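PDB 3DZM: hypothetical conserved protein from Thermus thermophilus, which is of unknown function but forms an outer-membrane beta-barrel that binds a calcium ion. Local coordinates for residues Y162-F167 with D192-V197; Q128-N133 with F167-E172; G79-L84 with N110-G115. One frame throughout, in Å; residues are numbered along the deposited sequence.

Interaction 1. Residues Y162-F167 with D192-V197. With C8E ((hydroxyethyloxy)tri(ethyloxy)octane), chain F.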
loop_
_atom_site.group_PDB
_atom_site.type_symbol
_atom_site.label_atom_id
_atom_site.label_comp_id
_atom_site.label_asym_id
_atom_site.label_seq_id
_atom_site.Cartn_x
_atom_site.Cartn_y
_atom_site.Cartn_z
ATOM N N TYR A 162 3.095 5.975 7.334
ATOM C CA TYR A 162 2.795 7.110 6.446
ATOM C C TYR A 162 2.348 8.385 7.159
ATOM O O TYR A 162 1.499 8.368 8.046
ATOM C CB TYR A 162 1.748 6.718 5.405
ATOM C CG TYR A 162 2.260 5.723 4.388
ATOM C CD1 TYR A 162 2.936 6.155 3.256
ATOM C CD2 TYR A 162 2.092 4.348 4.570
ATOM C CE1 TYR A 162 3.405 5.261 2.326
ATOM C CE2 TYR A 162 2.563 3.440 3.630
ATOM C CZ TYR A 162 3.219 3.910 2.515
ATOM O OH TYR A 162 3.693 3.052 1.570
ATOM N N PHE A 163 2.942 9.495 6.758
ATOM C CA PHE A 163 2.545 10.818 7.230
ATOM C C PHE A 163 1.232 11.280 6.598
ATOM O O PHE A 163 1.044 11.203 5.386
ATOM C CB PHE A 163 3.655 11.825 6.909
ATOM C CG PHE A 163 4.948 11.502 7.551
ATOM C CD1 PHE A 163 5.219 11.926 8.854
ATOM C CD2 PHE A 163 5.894 10.745 6.884
ATOM C CE1 PHE A 163 6.429 11.619 9.473
ATOM C CE2 PHE A 163 7.124 10.411 7.512
ATOM C CZ PHE A 163 7.387 10.851 8.795
ATOM N N GLN A 164 0.328 11.775 7.421
ATOM C CA GLN A 164 -0.908 12.340 6.916
ATOM C C GLN A 164 -0.637 13.459 5.916
ATOM O O GLN A 164 0.256 14.293 6.098
ATOM C CB GLN A 164 -1.801 12.860 8.053
ATOM C CG GLN A 164 -1.120 13.905 8.895
ATOM C CD GLN A 164 -1.937 14.425 10.085
ATOM O OE1 GLN A 164 -2.702 13.695 10.709
ATOM N NE2 GLN A 164 -1.731 15.707 10.419
ATOM N N ALA A 165 -1.439 13.446 4.861
ATOM C CA ALA A 165 -1.341 14.371 3.769
ATOM C C ALA A 165 -2.711 14.982 3.487
ATOM O O ALA A 165 -3.674 14.727 4.196
ATOM C CB ALA A 165 -0.882 13.627 2.583
ATOM N N CYS A 166 -2.807 15.779 2.434
ATOM C CA CYS A 166 -4.091 16.341 2.040
ATOM C C CYS A 166 -5.004 15.244 1.488
ATOM O O CYS A 166 -4.524 14.212 1.021
ATOM C CB CYS A 166 -3.888 17.461 1.005
ATOM S SG CYS A 166 -3.209 18.981 1.692
ATOM N N PHE A 167 -6.312 15.469 1.560
ATOM C CA PHE A 167 -7.307 14.615 0.903
ATOM C C PHE A 167 -8.002 15.348 -0.230
ATOM O O PHE A 167 -8.282 16.527 -0.109
ATOM C CB PHE A 167 -8.391 14.223 1.881
ATOM C CG PHE A 167 -7.948 13.270 2.906
ATOM C CD1 PHE A 167 -7.772 11.935 2.593
ATOM C CD2 PHE A 167 -7.704 13.696 4.188
ATOM C CE1 PHE A 167 -7.375 11.047 3.554
ATOM C CE2 PHE A 167 -7.297 12.810 5.153
ATOM C CZ PHE A 167 -7.145 11.489 4.837
ATOM N N ASP A 192 -11.887 15.258 11.379
ATOM C CA ASP A 192 -13.049 14.418 11.132
ATOM C C ASP A 192 -12.843 13.574 9.883
ATOM O O ASP A 192 -12.931 12.347 9.939
ATOM C CB ASP A 192 -14.310 15.262 11.040
ATOM C CG ASP A 192 -14.627 15.972 12.347
ATOM O OD1 ASP A 192 -14.123 15.526 13.413
ATOM O OD2 ASP A 192 -15.386 16.969 12.309
ATOM N N VAL A 193 -12.525 14.219 8.764
ATOM C CA VAL A 193 -12.238 13.473 7.546
ATOM C C VAL A 193 -11.238 12.354 7.816
ATOM O O VAL A 193 -11.413 11.226 7.365
ATOM C CB VAL A 193 -11.661 14.355 6.440
ATOM C CG1 VAL A 193 -11.266 13.481 5.253
ATOM C CG2 VAL A 193 -12.675 15.396 6.007
ATOM N N ASN A 194 -10.192 12.677 8.564
ATOM C CA ASN A 194 -9.127 11.722 8.799
ATOM C C ASN A 194 -9.524 10.525 9.665
ATOM O O ASN A 194 -8.973 9.445 9.499
ATOM C CB ASN A 194 -7.876 12.421 9.334
ATOM C CG ASN A 194 -6.634 11.547 9.249
ATOM O OD1 ASN A 194 -6.630 10.502 8.611
ATOM N ND2 ASN A 194 -5.570 11.989 9.886
ATOM N N LYS A 195 -10.477 10.708 10.575
ATOM C CA LYS A 195 -10.946 9.616 11.429
ATOM C C LYS A 195 -11.801 8.637 10.638
ATOM O O LYS A 195 -11.899 7.463 10.981
ATOM C CB LYS A 195 -11.766 10.154 12.610
ATOM C CG LYS A 195 -10.990 10.321 13.907
ATOM C CD LYS A 195 -11.838 11.017 14.985
ATOM C CE LYS A 195 -13.122 10.237 15.270
ATOM N NZ LYS A 195 -13.985 10.857 16.328
ATOM N N PHE A 196 -12.431 9.145 9.586
ATOM C CA PHE A 196 -13.430 8.410 8.849
ATOM C C PHE A 196 -12.760 7.693 7.685
ATOM O O PHE A 196 -13.118 6.574 7.341
ATOM C CB PHE A 196 -14.444 9.416 8.327
ATOM C CG PHE A 196 -15.594 8.809 7.582
ATOM C CD1 PHE A 196 -15.999 7.511 7.834
ATOM C CD2 PHE A 196 -16.306 9.559 6.661
ATOM C CE1 PHE A 196 -17.077 6.960 7.162
ATOM C CE2 PHE A 196 -17.403 9.012 5.991
ATOM C CZ PHE A 196 -17.782 7.710 6.239
ATOM N N VAL A 197 -11.797 8.366 7.061
ATOM C CA VAL A 197 -11.121 7.834 5.892
ATOM C C VAL A 197 -9.959 6.950 6.327
ATOM O O VAL A 197 -9.107 7.325 7.146
ATOM C CB VAL A 197 -10.615 8.955 4.903
ATOM C CG1 VAL A 197 -9.901 8.351 3.654
ATOM C CG2 VAL A 197 -11.739 9.868 4.486
HETATM C C1 C8E F . 9.097 4.308 10.879
HETATM C C2 C8E F . 9.325 5.400 11.949
HETATM C C3 C8E F . 8.598 6.753 11.772
HETATM C C4 C8E F . 8.123 7.359 13.105
HETATM C C5 C8E F . 6.615 7.689 13.214
HETATM C C6 C8E F . 6.232 8.792 14.226
HETATM C C7 C8E F . 4.935 9.542 13.878
HETATM C C8 C8E F . 4.894 11.022 14.306
HETATM O O9 C8E F . 4.291 11.888 13.343
HETATM C C10 C8E F . 2.939 11.567 13.020
HETATM C C11 C8E F . 2.326 12.392 11.861
HETATM O O12 C8E F . 1.337 11.673 11.107
HETATM C C13 C8E F . -0.022 12.037 11.341
HETATM C C14 C8E F . -0.982 10.833 11.417
HETATM O O15 C8E F . -1.910 10.832 10.334
HETATM C C16 C8E F . -3.252 10.436 10.611
HETATM C C17 C8E F . -3.524 8.954 10.306
HETATM O O18 C8E F . -4.900 8.587 10.321
HETATM C C19 C8E F . -5.320 8.035 9.076
HETATM C C20 C8E F . -6.786 7.569 9.028
HETATM O O21 C8E F . -7.531 8.333 8.085
#

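Interaction 2. Residues Q128-N133 with F167-E172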
loop_
_atom_site.group_PDB
_atom_site.type_symbol
_atom_site.label_atom_id
_atom_site.label_comp_id
_atom_site.label_asym_id
_atom_site.label_seq_id
_atom_site.Cartn_x
_atom_site.Cartn_y
_atom_site.Cartn_z
ATOM N N GLN A 128 -18.756 8.784 -5.304
ATOM C CA GLN A 128 -17.904 9.678 -4.550
ATOM C C GLN A 128 -16.530 9.044 -4.291
ATOM O O GLN A 128 -16.430 7.857 -3.971
ATOM C CB GLN A 128 -18.593 10.065 -3.269
ATOM C CG GLN A 128 -18.466 11.509 -2.980
ATOM C CD GLN A 128 -19.469 11.946 -1.984
ATOM O OE1 GLN A 128 -20.378 12.704 -2.311
ATOM N NE2 GLN A 128 -19.344 11.447 -0.749
ATOM N N THR A 129 -15.474 9.829 -4.467
ATOM C CA THR A 129 -14.126 9.287 -4.410
ATOM C C THR A 129 -13.235 10.191 -3.619
ATOM O O THR A 129 -13.261 11.376 -3.803
ATOM C CB THR A 129 -13.530 9.151 -5.821
ATOM O OG1 THR A 129 -14.316 8.235 -6.580
ATOM C CG2 THR A 129 -12.106 8.630 -5.770
ATOM N N ILE A 130 -12.440 9.624 -2.735
ATOM C CA ILE A 130 -11.434 10.383 -2.003
ATOM C C ILE A 130 -10.017 9.848 -2.297
ATOM O O ILE A 130 -9.840 8.707 -2.673
ATOM C CB ILE A 130 -11.754 10.378 -0.505
ATOM C CG1 ILE A 130 -10.833 11.332 0.255
ATOM C CG2 ILE A 130 -11.716 8.949 0.046
ATOM C CD1 ILE A 130 -11.532 12.077 1.366
ATOM N N SER A 131 -9.012 10.701 -2.156
ATOM C CA SER A 131 -7.622 10.402 -2.547
ATOM C C SER A 131 -6.613 11.053 -1.587
ATOM O O SER A 131 -6.858 12.134 -1.039
ATOM C CB SER A 131 -7.353 10.927 -3.949
ATOM O OG SER A 131 -7.728 9.953 -4.896
ATOM N N SER A 132 -5.487 10.381 -1.377
ATOM C CA SER A 132 -4.391 10.945 -0.616
ATOM C C SER A 132 -3.090 10.383 -1.129
ATOM O O SER A 132 -2.970 9.187 -1.302
ATOM C CB SER A 132 -4.554 10.633 0.873
ATOM O OG SER A 132 -3.840 11.559 1.666
ATOM N N ASN A 133 -2.114 11.246 -1.381
ATOM C CA ASN A 133 -0.774 10.783 -1.745
ATOM C C ASN A 133 0.182 11.006 -0.607
ATOM O O ASN A 133 0.379 12.144 -0.201
ATOM C CB ASN A 133 -0.251 11.516 -2.959
ATOM C CG ASN A 133 -1.161 11.393 -4.143
ATOM O OD1 ASN A 133 -2.104 10.618 -4.135
ATOM N ND2 ASN A 133 -0.898 12.180 -5.163
ATOM N N PHE A 167 -6.312 15.469 1.560
ATOM C CA PHE A 167 -7.307 14.615 0.903
ATOM C C PHE A 167 -8.002 15.348 -0.230
ATOM O O PHE A 167 -8.282 16.527 -0.109
ATOM C CB PHE A 167 -8.391 14.223 1.881
ATOM C CG PHE A 167 -7.948 13.270 2.906
ATOM C CD1 PHE A 167 -7.772 11.935 2.593
ATOM C CD2 PHE A 167 -7.704 13.696 4.188
ATOM C CE1 PHE A 167 -7.375 11.047 3.554
ATOM C CE2 PHE A 167 -7.297 12.810 5.153
ATOM C CZ PHE A 167 -7.145 11.489 4.837
ATOM N N THR A 168 -8.316 14.646 -1.311
ATOM C CA THR A 168 -9.037 15.251 -2.428
ATOM C C THR A 168 -10.307 14.465 -2.697
ATOM O O THR A 168 -10.229 13.293 -3.001
ATOM C CB THR A 168 -8.175 15.215 -3.657
ATOM O OG1 THR A 168 -7.006 15.991 -3.408
ATOM C CG2 THR A 168 -8.891 15.782 -4.840
ATOM N N ARG A 169 -11.466 15.106 -2.567
ATOM C CA ARG A 169 -12.778 14.480 -2.841
ATOM C C ARG A 169 -13.306 14.836 -4.261
ATOM O O ARG A 169 -13.187 15.960 -4.725
ATOM C CB ARG A 169 -13.805 14.823 -1.715
ATOM C CG ARG A 169 -14.930 13.760 -1.421
ATOM C CD ARG A 169 -15.363 13.626 0.123
ATOM N NE ARG A 169 -15.731 12.231 0.511
ATOM C CZ ARG A 169 -16.044 11.758 1.735
ATOM N NH1 ARG A 169 -16.075 12.521 2.848
ATOM N NH2 ARG A 169 -16.323 10.465 1.829
ATOM N N VAL A 170 -13.857 13.857 -4.962
ATOM C CA VAL A 170 -14.545 14.100 -6.227
ATOM C C VAL A 170 -15.906 13.428 -6.205
ATOM O O VAL A 170 -15.976 12.204 -6.133
ATOM C CB VAL A 170 -13.743 13.578 -7.471
ATOM C CG1 VAL A 170 -14.475 13.928 -8.742
ATOM C CG2 VAL A 170 -12.436 14.224 -7.521
ATOM N N GLU A 171 -16.976 14.226 -6.256
ATOM C CA GLU A 171 -18.340 13.716 -6.453
ATOM C C GLU A 171 -18.683 13.783 -7.939
ATOM O O GLU A 171 -18.289 14.719 -8.608
ATOM C CB GLU A 171 -19.370 14.552 -5.692
ATOM C CG GLU A 171 -18.934 15.206 -4.378
ATOM C CD GLU A 171 -20.066 16.068 -3.760
ATOM O OE1 GLU A 171 -20.667 16.889 -4.493
ATOM O OE2 GLU A 171 -20.359 15.929 -2.546
ATOM N N GLU A 172 -19.425 12.810 -8.452
ATOM C CA GLU A 172 -19.955 12.884 -9.819
ATOM C C GLU A 172 -21.448 12.618 -9.841
ATOM O O GLU A 172 -21.890 11.609 -9.317
ATOM C CB GLU A 172 -19.264 11.861 -10.704
ATOM C CG GLU A 172 -19.816 11.759 -12.111
ATOM C CD GLU A 172 -18.839 11.051 -13.058
ATOM O OE1 GLU A 172 -17.938 10.329 -12.564
ATOM O OE2 GLU A 172 -18.960 11.214 -14.293
#

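Interaction 3. Residues G79-L84 with N110-G115. With C8E ((hydroxyethyloxy)tri(ethyloxy)octane), chain E.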
loop_
_atom_site.group_PDB
_atom_site.type_symbol
_atom_site.label_atom_id
_atom_site.label_comp_id
_atom_site.label_asym_id
_atom_site.label_seq_id
_atom_site.Cartn_x
_atom_site.Cartn_y
_atom_site.Cartn_z
ATOM N N GLY A 79 -11.605 0.449 -2.411
ATOM C CA GLY A 79 -10.420 1.189 -2.009
ATOM C C GLY A 79 -9.172 0.545 -2.541
ATOM O O GLY A 79 -9.135 -0.652 -2.730
ATOM N N GLN A 80 -8.139 1.325 -2.814
ATOM C CA GLN A 80 -6.880 0.712 -3.212
ATOM C C GLN A 80 -5.665 1.517 -2.760
ATOM O O GLN A 80 -5.800 2.714 -2.465
ATOM C CB GLN A 80 -6.854 0.509 -4.703
ATOM C CG GLN A 80 -7.119 1.773 -5.448
ATOM C CD GLN A 80 -6.876 1.622 -6.917
ATOM O OE1 GLN A 80 -7.590 0.904 -7.584
ATOM N NE2 GLN A 80 -5.860 2.302 -7.431
ATOM N N ASN A 81 -4.506 0.843 -2.667
ATOM C CA ASN A 81 -3.208 1.511 -2.459
ATOM C C ASN A 81 -2.277 1.093 -3.539
ATOM O O ASN A 81 -2.176 -0.105 -3.828
ATOM C CB ASN A 81 -2.578 1.190 -1.109
ATOM C CG ASN A 81 -3.334 1.799 0.030
ATOM O OD1 ASN A 81 -3.442 3.003 0.137
ATOM N ND2 ASN A 81 -3.858 0.977 0.891
ATOM N N VAL A 82 -1.633 2.082 -4.160
ATOM C CA VAL A 82 -0.513 1.849 -5.057
ATOM C C VAL A 82 0.705 2.461 -4.357
ATOM O O VAL A 82 0.670 3.598 -3.925
ATOM C CB VAL A 82 -0.749 2.439 -6.483
ATOM C CG1 VAL A 82 0.472 2.209 -7.382
ATOM C CG2 VAL A 82 -1.959 1.822 -7.094
ATOM N N THR A 83 1.767 1.679 -4.227
ATOM C CA THR A 83 2.886 2.005 -3.363
ATOM C C THR A 83 4.192 1.843 -4.107
ATOM O O THR A 83 4.544 0.730 -4.526
ATOM C CB THR A 83 2.952 1.032 -2.191
ATOM O OG1 THR A 83 1.636 0.815 -1.662
ATOM C CG2 THR A 83 3.897 1.553 -1.107
ATOM N N LEU A 84 4.907 2.952 -4.272
ATOM C CA LEU A 84 6.242 2.935 -4.857
ATOM C C LEU A 84 7.192 2.941 -3.711
ATOM O O LEU A 84 7.051 3.718 -2.772
ATOM C CB LEU A 84 6.472 4.157 -5.731
ATOM C CG LEU A 84 5.983 3.926 -7.152
ATOM C CD1 LEU A 84 4.500 3.750 -7.115
ATOM C CD2 LEU A 84 6.341 5.075 -8.033
ATOM N N ASN A 110 2.927 6.411 -1.505
ATOM C CA ASN A 110 1.647 5.748 -1.705
ATOM C C ASN A 110 0.565 6.583 -2.360
ATOM O O ASN A 110 0.349 7.763 -2.031
ATOM C CB ASN A 110 1.118 5.282 -0.368
ATOM C CG ASN A 110 0.032 4.249 -0.504
ATOM O OD1 ASN A 110 0.289 3.114 -0.866
ATOM N ND2 ASN A 110 -1.181 4.627 -0.182
ATOM N N PHE A 111 -0.146 5.945 -3.277
ATOM C CA PHE A 111 -1.351 6.538 -3.861
ATOM C C PHE A 111 -2.579 5.807 -3.353
ATOM O O PHE A 111 -2.883 4.709 -3.777
ATOM C CB PHE A 111 -1.225 6.612 -5.401
ATOM C CG PHE A 111 -0.002 7.320 -5.821
ATOM C CD1 PHE A 111 -0.020 8.696 -6.020
ATOM C CD2 PHE A 111 1.222 6.648 -5.849
ATOM C CE1 PHE A 111 1.154 9.371 -6.341
ATOM C CE2 PHE A 111 2.401 7.324 -6.150
ATOM C CZ PHE A 111 2.372 8.680 -6.396
ATOM N N PHE A 112 -3.243 6.416 -2.381
ATOM C CA PHE A 112 -4.494 5.901 -1.846
ATOM C C PHE A 112 -5.710 6.479 -2.547
ATOM O O PHE A 112 -5.750 7.649 -2.880
ATOM C CB PHE A 112 -4.618 6.204 -0.346
ATOM C CG PHE A 112 -6.024 6.023 0.186
ATOM C CD1 PHE A 112 -6.483 4.777 0.547
ATOM C CD2 PHE A 112 -6.896 7.097 0.274
ATOM C CE1 PHE A 112 -7.757 4.600 1.024
ATOM C CE2 PHE A 112 -8.201 6.927 0.751
ATOM C CZ PHE A 112 -8.627 5.676 1.125
ATOM N N SER A 113 -6.716 5.646 -2.734
ATOM C CA SER A 113 -8.004 6.095 -3.253
ATOM C C SER A 113 -9.151 5.106 -3.038
ATOM O O SER A 113 -8.993 3.906 -3.164
ATOM C CB SER A 113 -7.902 6.453 -4.736
ATOM O OG SER A 113 -7.622 5.309 -5.514
ATOM N N GLY A 114 -10.317 5.625 -2.705
ATOM C CA GLY A 114 -11.519 4.814 -2.712
ATOM C C GLY A 114 -12.748 5.670 -2.550
ATOM O O GLY A 114 -12.712 6.871 -2.756
ATOM N N GLY A 115 -13.836 5.041 -2.154
ATOM C CA GLY A 115 -15.103 5.716 -1.952
ATOM C C GLY A 115 -16.217 4.725 -2.213
ATOM O O GLY A 115 -16.030 3.521 -2.040
HETATM C C1 C8E E . 1.796 -4.078 14.323
HETATM C C2 C8E E . 1.971 -2.592 13.984
HETATM C C3 C8E E . 0.691 -1.763 14.149
HETATM C C4 C8E E . 0.796 -0.750 15.301
HETATM C C5 C8E E . -0.145 0.455 15.178
HETATM C C6 C8E E . -1.399 0.425 16.067
HETATM C C7 C8E E . -2.696 0.273 15.264
HETATM C C8 C8E E . -2.432 0.426 13.761
HETATM O O9 C8E E . -3.510 0.976 13.012
HETATM C C10 C8E E . -3.206 2.277 12.525
HETATM C C11 C8E E . -4.014 2.649 11.281
HETATM O O12 C8E E . -3.282 2.371 10.103
HETATM C C13 C8E E . -4.112 2.262 8.956
HETATM C C14 C8E E . -3.532 1.319 7.897
HETATM O O15 C8E E . -4.483 0.319 7.575
HETATM C C16 C8E E . -3.950 -0.726 6.788
HETATM C C17 C8E E . -3.734 -0.244 5.353
HETATM O O18 C8E E . -4.865 -0.502 4.537
HETATM C C19 C8E E . -5.877 0.464 4.692
HETATM C C20 C8E E . -5.273 1.818 4.339
HETATM O O21 C8E E . -5.377 2.053 2.962
#

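Interaction 1. Residues Y162-F167 with D192-V197
The ring of Phe167 is met from several directions by Val193 and Asn194 of the short helix 190-196 and by Val197 just after it. Val193 comes over one face: its CG1 lies 4.1 Å from the ring centroid, 26° off the ring normal, a CH-pi contact in which the side chains slide past each other. Asn194 crosses the ring at about a right angle and brings its amide to the ring edge, with the two planes 56° apart. The side chains of Val197 and Phe167 point at each other from opposite directions, Val197 CG1 3.7 Å from Phe167 CE1. Phe167 can reach all three because its CG stands anti to the carbonyl carbon (chi1 -71°). Val197 N hydrogen-bonds to Val193 O at 2.9 Å, which keeps the two valines one turn apart on the side facing the ring. A detergent molecule runs past Gln164 toward Asn194, its terminal hydroxyl doubtfully placed. Tyr190 OH, on the same helix, is hydrogen-bonded to Ala165 O, and a disulfide ties Cys166 to Cys184. The helix thus packs against the irregular break in strand 151-172, while Ile130 of strand 127-148 and Phe112 of strand 100-117 touch Val197.

Interaction 2. Residues Q128-N133 with F167-E172
Ile130 leans on Phe167 across the paired strands of an antiparallel beta hairpin, 127-148 and 151-172, part of the sheet that closes into the barrel. The backbone ladder sets the register. Thr129 and Val170 form a hydrogen-bonded pair with Thr129 N to Val170 O at 2.9 Å and the reverse bond, Val170 N to Thr129 O, at 2.8 Å. Ser131 and Thr168 repeat the pattern, although one of their two bonds is weak. Between these rungs, Ile130 faces Arg169 as a non-hydrogen-bonded pair, and Ile130 CA comes to 3.3 Å from Thr168 O in a CA-H...O contact.

The Ile130 side chain can be followed outward from there. CB lies beside Thr168 O; CG1, anti to the backbone N (chi1 -172°), is 3.8 Å from the same Thr168 O and 3.9 Å from Phe167 CD1; and CD1 ends 3.8 Å from Phe167 CB and lies 4.3 Å from Arg169 NE. The isoleucine thereby bridges an aromatic and a charged neighbour, and Val193 and Val197 touch it from the helix side.

Farther along the same face, Gln128 and Glu171 run side by side in the same direction, amide and carboxylate planes only 7° apart, and the amide also approaches the Arg169 guanidinium. Replacing Gln128 by an alanine removes the amide and most of the chain, and would probably leave the Glu171 carboxylate without its flat neighbour and the Arg169 head group freer to turn.

At the other end of the pairing, Ser132 lies against the Phe167 ring: its OG sits over one face while hydrogen-bonded to Cys166 O, and its CB is 3.9 Å from Phe167 CD1.

Interaction 3. Residues G79-L84 with N110-G115
The beta hairpin of strands 76-90 and 100-117 is tied together here by both backbone and side-chain bonds, with Asn81, Thr83 and Asn110 as its polar centre. Asn110 is gripped at both ends of its amide. Its OD1 accepts from Thr83 OG1 at 2.8 Å, nearly in line with the carbonyl, while its ND2 donates to Asn81 OD1 at 2.8 Å, arriving 39° out of that carbonyl's plane. With CG of Asn110 anti to the backbone N (chi1 -163°), the group reaches both partners. Asn81 in turn sends its ND2 to O21 of a detergent molecule at 2.8 Å, an almost straight bond of 175°, and its OD1 lies at the edge of the Phe112 ring. On the other face Val82 and Phe111 pair, their backbones joined by Phe111 N to Val82 O at 2.6 Å. At the end of the pairing Gly79 and Gly114 come to 3.9 Å between CA atoms, so close that a side chain on Gly114 would strike Gly79. A buried polar network inside, with Val82, Leu84 and Phe111 on the other surface, is consistent with the wall of an outer-membrane beta-barrel.

How the interactions relate
Along the chain, interaction 3 closes before the other two open, and interactions 1 and 2 then interleave, sharing Phe167 and strand 151-172. Their centres lie close: 11 Å between interactions 1 and 2, 11 Å between 2 and 3, and 13 Å between 1 and 3. All three reach one antiparallel sheet. Interactions 2 and 3 are joined where strands 100-117 and 127-148 pair, as in the probable bonds from Ile130 to Gly114 and from Phe112 to Ser132. Interaction 1 adds the helix 190-196, whose following residue, Val197, touches both Ile130 and Phe112. Consecutive hairpins thus build the barrel wall, and the helix end packs against it, not far from the calcium site.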